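Local structure of autophagy protein 5 (Saccharomyces cerevisiae, 2DYO) at residues A[152-155]-A[156-160]; A[223-227]-A[228-232]. The protein takes part in forming autophagic vesicles and in cytoplasm-to-vacuole transport, and is needed for mitophagy and nucleophagy. All blocks are in the same frame, centred on the assembly; numbering follows the deposited sequence.

Contact 1: A[152-155]-A[156-160]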
ATOM      1  N   LYS A 152     -13.586  -4.167  -7.532  1.00 24.27           N
ATOM      2  CA  LYS A 152     -14.792  -4.080  -8.348  1.00 24.82           C
ATOM      3  C   LYS A 152     -14.653  -2.893  -9.309  1.00 25.19           C
ATOM      4  O   LYS A 152     -15.009  -2.978 -10.485  1.00 24.13           O
ATOM      5  CB  LYS A 152     -16.023  -3.917  -7.457  1.00 28.22           C
ATOM      6  CG  LYS A 152     -17.339  -4.069  -8.188  1.00 34.33           C
ATOM      7  CD  LYS A 152     -18.535  -3.890  -7.235  1.00 38.64           C
ATOM      8  CE  LYS A 152     -19.858  -3.942  -7.998  1.00 40.67           C
ATOM      9  NZ  LYS A 152     -21.014  -3.720  -7.083  1.00 44.05           N
ATOM     10  N   GLN A 153     -14.123  -1.781  -8.807  1.00 24.33           N
ATOM     11  CA  GLN A 153     -13.922  -0.603  -9.648  1.00 26.18           C
ATOM     12  C   GLN A 153     -12.870  -0.934 -10.713  1.00 25.91           C
ATOM     13  O   GLN A 153     -13.014  -0.592 -11.886  1.00 26.33           O
ATOM     14  CB  GLN A 153     -13.413   0.581  -8.820  1.00 28.42           C
ATOM     15  CG  GLN A 153     -14.350   1.081  -7.747  1.00 33.73           C
ATOM     16  CD  GLN A 153     -13.682   2.105  -6.840  1.00 37.60           C
ATOM     17  OE1 GLN A 153     -13.306   3.198  -7.280  1.00 40.13           O
ATOM     18  NE2 GLN A 153     -13.521   1.750  -5.565  1.00 37.15           N
ATOM     19  N   VAL A 154     -11.799  -1.592 -10.280  1.00 24.58           N
ATOM     20  CA  VAL A 154     -10.719  -1.974 -11.183  1.00 23.18           C
ATOM     21  C   VAL A 154     -11.243  -2.847 -12.320  1.00 25.34           C
ATOM     22  O   VAL A 154     -10.944  -2.597 -13.482  1.00 24.17           O
ATOM     23  CB  VAL A 154      -9.591  -2.721 -10.424  1.00 21.76           C
ATOM     24  CG1 VAL A 154      -8.614  -3.347 -11.402  1.00 19.58           C
ATOM     25  CG2 VAL A 154      -8.860  -1.745  -9.513  1.00 17.56           C
ATOM     26  N   CYS A 155     -12.043  -3.857 -11.988  1.00 24.85           N
ATOM     27  CA  CYS A 155     -12.600  -4.743 -13.008  1.00 27.32           C
ATOM     28  C   CYS A 155     -13.348  -3.921 -14.056  1.00 26.86           C
ATOM     29  O   CYS A 155     -13.163  -4.107 -15.264  1.00 25.93           O
ATOM     30  CB  CYS A 155     -13.549  -5.763 -12.365  1.00 30.26           C
ATOM     31  SG  CYS A 155     -14.288  -6.969 -13.500  1.00 32.87           S
ATOM     32  N   PHE A 156     -14.179  -2.999 -13.581  1.00 26.75           N
ATOM     33  CA  PHE A 156     -14.955  -2.128 -14.453  1.00 28.23           C
ATOM     34  C   PHE A 156     -14.061  -1.244 -15.320  1.00 27.07           C
ATOM     35  O   PHE A 156     -14.326  -1.055 -16.506  1.00 27.66           O
ATOM     36  CB  PHE A 156     -15.880  -1.239 -13.626  1.00 32.25           C
ATOM     37  CG  PHE A 156     -16.721  -0.320 -14.455  1.00 36.99           C
ATOM     38  CD1 PHE A 156     -17.735  -0.825 -15.265  1.00 39.53           C
ATOM     39  CD2 PHE A 156     -16.478   1.049 -14.463  1.00 39.00           C
ATOM     40  CE1 PHE A 156     -18.493   0.018 -16.072  1.00 42.06           C
ATOM     41  CE2 PHE A 156     -17.233   1.906 -15.269  1.00 42.03           C
ATOM     42  CZ  PHE A 156     -18.243   1.387 -16.076  1.00 41.54           C
ATOM     43  N   ILE A 157     -13.011  -0.694 -14.721  1.00 25.49           N
ATOM     44  CA  ILE A 157     -12.083   0.172 -15.445  1.00 24.27           C
ATOM     45  C   ILE A 157     -11.328  -0.614 -16.519  1.00 24.13           C
ATOM     46  O   ILE A 157     -11.201  -0.163 -17.662  1.00 24.65           O
ATOM     47  CB  ILE A 157     -11.071   0.827 -14.466  1.00 23.65           C
ATOM     48  CG1 ILE A 157     -11.824   1.765 -13.514  1.00 22.37           C
ATOM     49  CG2 ILE A 157      -9.994   1.592 -15.243  1.00 22.69           C
ATOM     50  CD1 ILE A 157     -11.003   2.264 -12.331  1.00 20.35           C
ATOM     51  N   LEU A 158     -10.848  -1.799 -16.151  1.00 24.92           N
ATOM     52  CA  LEU A 158     -10.102  -2.651 -17.072  1.00 26.08           C
ATOM     53  C   LEU A 158     -10.937  -3.326 -18.153  1.00 29.18           C
ATOM     54  O   LEU A 158     -10.535  -3.357 -19.317  1.00 29.41           O
ATOM     55  CB  LEU A 158      -9.352  -3.742 -16.300  1.00 25.04           C
ATOM     56  CG  LEU A 158      -8.161  -3.330 -15.434  1.00 23.95           C
ATOM     57  CD1 LEU A 158      -7.711  -4.527 -14.601  1.00 22.77           C
ATOM     58  CD2 LEU A 158      -7.020  -2.839 -16.320  1.00 21.74           C
ATOM     59  N   ASN A 159     -12.096  -3.860 -17.775  1.00 29.54           N
ATOM     60  CA  ASN A 159     -12.944  -4.579 -18.722  1.00 32.24           C
ATOM     61  C   ASN A 159     -14.147  -3.842 -19.304  1.00 33.29           C
ATOM     62  O   ASN A 159     -14.746  -4.306 -20.273  1.00 32.79           O
ATOM     63  CB  ASN A 159     -13.432  -5.883 -18.085  1.00 32.81           C
ATOM     64  CG  ASN A 159     -12.300  -6.706 -17.504  1.00 36.64           C
ATOM     65  OD1 ASN A 159     -11.189  -6.717 -18.039  1.00 38.06           O
ATOM     66  ND2 ASN A 159     -12.578  -7.413 -16.409  1.00 35.45           N
ATOM     67  N   GLY A 160     -14.504  -2.704 -18.723  1.00 34.30           N
ATOM     68  CA  GLY A 160     -15.658  -1.975 -19.212  1.00 38.65           C
ATOM     69  C   GLY A 160     -16.904  -2.409 -18.458  1.00 41.71           C
ATOM     70  O   GLY A 160     -17.958  -1.778 -18.560  1.00 44.17           O
TER

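Contact 2: A[223-227]-A[228-232]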
ATOM      1  N   ILE A 223      -7.771   7.328 -18.389  1.00 29.86           N
ATOM      2  CA  ILE A 223      -6.809   7.081 -19.457  1.00 29.36           C
ATOM      3  C   ILE A 223      -7.246   5.913 -20.336  1.00 29.02           C
ATOM      4  O   ILE A 223      -7.177   4.753 -19.925  1.00 27.69           O
ATOM      5  CB  ILE A 223      -5.422   6.804 -18.860  1.00 31.77           C
ATOM      6  CG1 ILE A 223      -4.941   8.055 -18.113  1.00 32.72           C
ATOM      7  CG2 ILE A 223      -4.439   6.400 -19.957  1.00 32.01           C
ATOM      8  CD1 ILE A 223      -3.648   7.874 -17.375  1.00 33.86           C
ATOM      9  N   SER A 224      -7.706   6.234 -21.543  1.00 27.48           N
ATOM     10  CA  SER A 224      -8.171   5.228 -22.497  1.00 29.91           C
ATOM     11  C   SER A 224      -7.001   4.432 -23.080  1.00 28.62           C
ATOM     12  O   SER A 224      -5.967   4.999 -23.425  1.00 30.32           O
ATOM     13  CB  SER A 224      -8.956   5.903 -23.629  1.00 31.13           C
ATOM     14  OG  SER A 224      -9.503   4.943 -24.521  1.00 31.99           O
ATOM     15  N   MET A 225      -7.174   3.121 -23.197  1.00 28.38           N
ATOM     16  CA  MET A 225      -6.122   2.256 -23.725  1.00 26.88           C
ATOM     17  C   MET A 225      -6.520   1.545 -25.007  1.00 24.76           C
ATOM     18  O   MET A 225      -5.693   0.882 -25.636  1.00 26.31           O
ATOM     19  CB  MET A 225      -5.736   1.203 -22.682  1.00 28.37           C
ATOM     20  CG  MET A 225      -5.101   1.771 -21.436  1.00 31.17           C
ATOM     21  SD  MET A 225      -3.551   2.600 -21.811  1.00 33.69           S
ATOM     22  CE  MET A 225      -2.506   1.196 -22.223  1.00 31.20           C
ATOM     23  N   THR A 226      -7.783   1.678 -25.393  1.00 23.50           N
ATOM     24  CA  THR A 226      -8.271   1.016 -26.589  1.00 25.20           C
ATOM     25  C   THR A 226      -7.531   1.484 -27.840  1.00 23.89           C
ATOM     26  O   THR A 226      -7.563   2.659 -28.183  1.00 24.58           O
ATOM     27  CB  THR A 226      -9.783   1.258 -26.771  1.00 28.60           C
ATOM     28  OG1 THR A 226     -10.496   0.688 -25.662  1.00 30.14           O
ATOM     29  CG2 THR A 226     -10.275   0.621 -28.063  1.00 28.90           C
ATOM     30  N   GLY A 227      -6.846   0.554 -28.496  1.00 24.17           N
ATOM     31  CA  GLY A 227      -6.125   0.868 -29.719  1.00 23.51           C
ATOM     32  C   GLY A 227      -4.865   1.705 -29.608  1.00 23.64           C
ATOM     33  O   GLY A 227      -4.304   2.119 -30.633  1.00 21.67           O
ATOM     34  N   VAL A 228      -4.412   1.956 -28.382  1.00 20.93           N
ATOM     35  CA  VAL A 228      -3.208   2.753 -28.165  1.00 21.42           C
ATOM     36  C   VAL A 228      -2.253   2.081 -27.188  1.00 20.43           C
ATOM     37  O   VAL A 228      -2.622   1.143 -26.484  1.00 20.41           O
ATOM     38  CB  VAL A 228      -3.555   4.174 -27.658  1.00 22.78           C
ATOM     39  CG1 VAL A 228      -4.314   4.940 -28.746  1.00 22.50           C
ATOM     40  CG2 VAL A 228      -4.396   4.089 -26.388  1.00 23.55           C
ATOM     41  N   ASN A 229      -1.019   2.561 -27.153  1.00 21.21           N
ATOM     42  CA  ASN A 229       0.003   1.981 -26.288  1.00 22.69           C
ATOM     43  C   ASN A 229       0.860   3.129 -25.757  1.00 21.35           C
ATOM     44  O   ASN A 229       2.048   3.221 -26.056  1.00 21.33           O
ATOM     45  CB  ASN A 229       0.858   1.021 -27.122  1.00 24.45           C
ATOM     46  CG  ASN A 229       1.686   0.078 -26.273  1.00 28.42           C
ATOM     47  OD1 ASN A 229       2.588  -0.593 -26.778  1.00 32.35           O
ATOM     48  ND2 ASN A 229       1.378   0.007 -24.987  1.00 24.69           N
ATOM     49  N   PRO A 230       0.265   4.016 -24.947  1.00 20.48           N
ATOM     50  CA  PRO A 230       1.000   5.158 -24.399  1.00 21.05           C
ATOM     51  C   PRO A 230       2.119   4.870 -23.404  1.00 21.55           C
ATOM     52  O   PRO A 230       2.098   3.878 -22.673  1.00 21.23           O
ATOM     53  CB  PRO A 230      -0.107   6.010 -23.775  1.00 21.71           C
ATOM     54  CG  PRO A 230      -1.067   4.991 -23.288  1.00 23.58           C
ATOM     55  CD  PRO A 230      -1.120   3.996 -24.447  1.00 21.86           C
ATOM     56  N   THR A 231       3.096   5.768 -23.398  1.00 18.88           N
ATOM     57  CA  THR A 231       4.222   5.708 -22.483  1.00 20.26           C
ATOM     58  C   THR A 231       3.860   6.716 -21.390  1.00 19.02           C
ATOM     59  O   THR A 231       2.868   7.437 -21.516  1.00 18.89           O
ATOM     60  CB  THR A 231       5.514   6.193 -23.151  1.00 20.57           C
ATOM     61  OG1 THR A 231       5.344   7.562 -23.537  1.00 20.60           O
ATOM     62  CG2 THR A 231       5.833   5.362 -24.390  1.00 21.72           C
ATOM     63  N   LEU A 232       4.642   6.770 -20.318  1.00 20.06           N
ATOM     64  CA  LEU A 232       4.357   7.740 -19.263  1.00 20.98           C
ATOM     65  C   LEU A 232       4.432   9.155 -19.835  1.00 20.75           C
ATOM     66  O   LEU A 232       3.640  10.026 -19.471  1.00 18.68           O
ATOM     67  CB  LEU A 232       5.350   7.600 -18.111  1.00 22.99           C
ATOM     68  CG  LEU A 232       5.169   6.373 -17.212  1.00 26.61           C
ATOM     69  CD1 LEU A 232       6.193   6.408 -16.078  1.00 26.27           C
ATOM     70  CD2 LEU A 232       3.748   6.359 -16.643  1.00 26.99           C
TER

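Contact 1: A[152-155]-A[156-160]
The carbonyl O of Cys155 accepts the backbone N of Asn159 at 2.7 Å, the N-H pointing at it nearly straight (161°), and this is the shortest bond across the turn. Val154 O to Leu158 N and Gln153 O to Ile157 N are each 2.8 Å, while Phe156 N reaches Lys152 O at 3.2 Å. Beside this ladder, Val154 and Leu158 run alongside each other in the same direction, and CG1 of Val154 meets CD1 of Leu158 at 3.5 Å; Tyr270 of helix 266-273 packs on both. With chi1 at -178°, Cys155 turns SG away from its own N, and SG comes within 3.4 Å of Asn159 ND2. The Asn159 amide is held at the end of helix 185-195, OD1 by Ser196 OG and ND2 by Ile195 O. Ile157 lays CG1 over Gln153 O, 3.1 Å away, and also packs on His202 and Pro204. Replacing Ile157 with an alanine would probably open a gap against His202 and Pro204 and cost the carbonyl O of Gln153 the cover of CG1 and CD1. Gly160, at phi 92°, leaves the helix while its N still bonds Phe156 O. This is the C-terminal end of an alpha-helix in the helical bundle region of Atg5, and Lys152, which is joined to Atg12 in the conjugate, is unmodified here.

Contact 2: A[223-227]-A[228-232]
Met225 to Val228 form a type II beta turn, which reverses the chain within a loop of the ubiquitin-like UblB domain, between strand 218-219 and helix 236-239. The closing bond runs from Val228 N to Met225 O at 3.2 Å. The N-H points almost straight at the oxygen (170°), yet it comes from above the carbonyl plane. Gly227 takes the third position of the turn with a positive phi of 72°, the usual place for glycine in a type II turn. Past the turn the chain runs on extended through Asn229 and Pro230.

Arg199 grips the turn from outside: its NH2 bonds Val228 O, and its NH1 makes a weak bond to Met225 O. Thr226 turns away from the returning limb, and its OG1 is bonded to Arg201 NH2. Val228 sets CG2 between its backbone N and carbonyl carbon, and from there the methyl lies 3.5 Å from Ser224 O and equally far from Met225 O. This places an apolar branch over two carbonyls of the incoming limb.

Met225 bridges the two limbs. Bends at chi2 and chi3, both near -65°, fold its thioether back toward the proline, while Ile203, from a loop, and Tyr267, from helix 266-273, also touch this side chain. The Met225 and Pro230 side chains meet at a slant: SD lies 3.8 Å from Pro230 CG, and the terminal CE lies 3.8 Å from Pro230 CD.

In the fold
Contact 1 comes first along the chain, at the C-terminal end of helix 142-159 in the helical bundle region, and contact 2 follows in the UblB domain, in the loop between strand 218-219 and helix 236-239. Their centres are 16 Å apart and their nearest atoms about 6 Å, so they do not touch. Residues 199-203, which lead from the bundle into UblB, serve both: Arg201 has backbone bonds to Leu158 and to Met225, and Arg199 holds the turn of contact 2. Helix 266-273 lies beside both as well, with Tyr270 on Val154 and Leu158 and Tyr267 on Met225. Contact 1 thus packs the end of a bundle helix on UblB, and the 199-203 connection ties contact 2 to it.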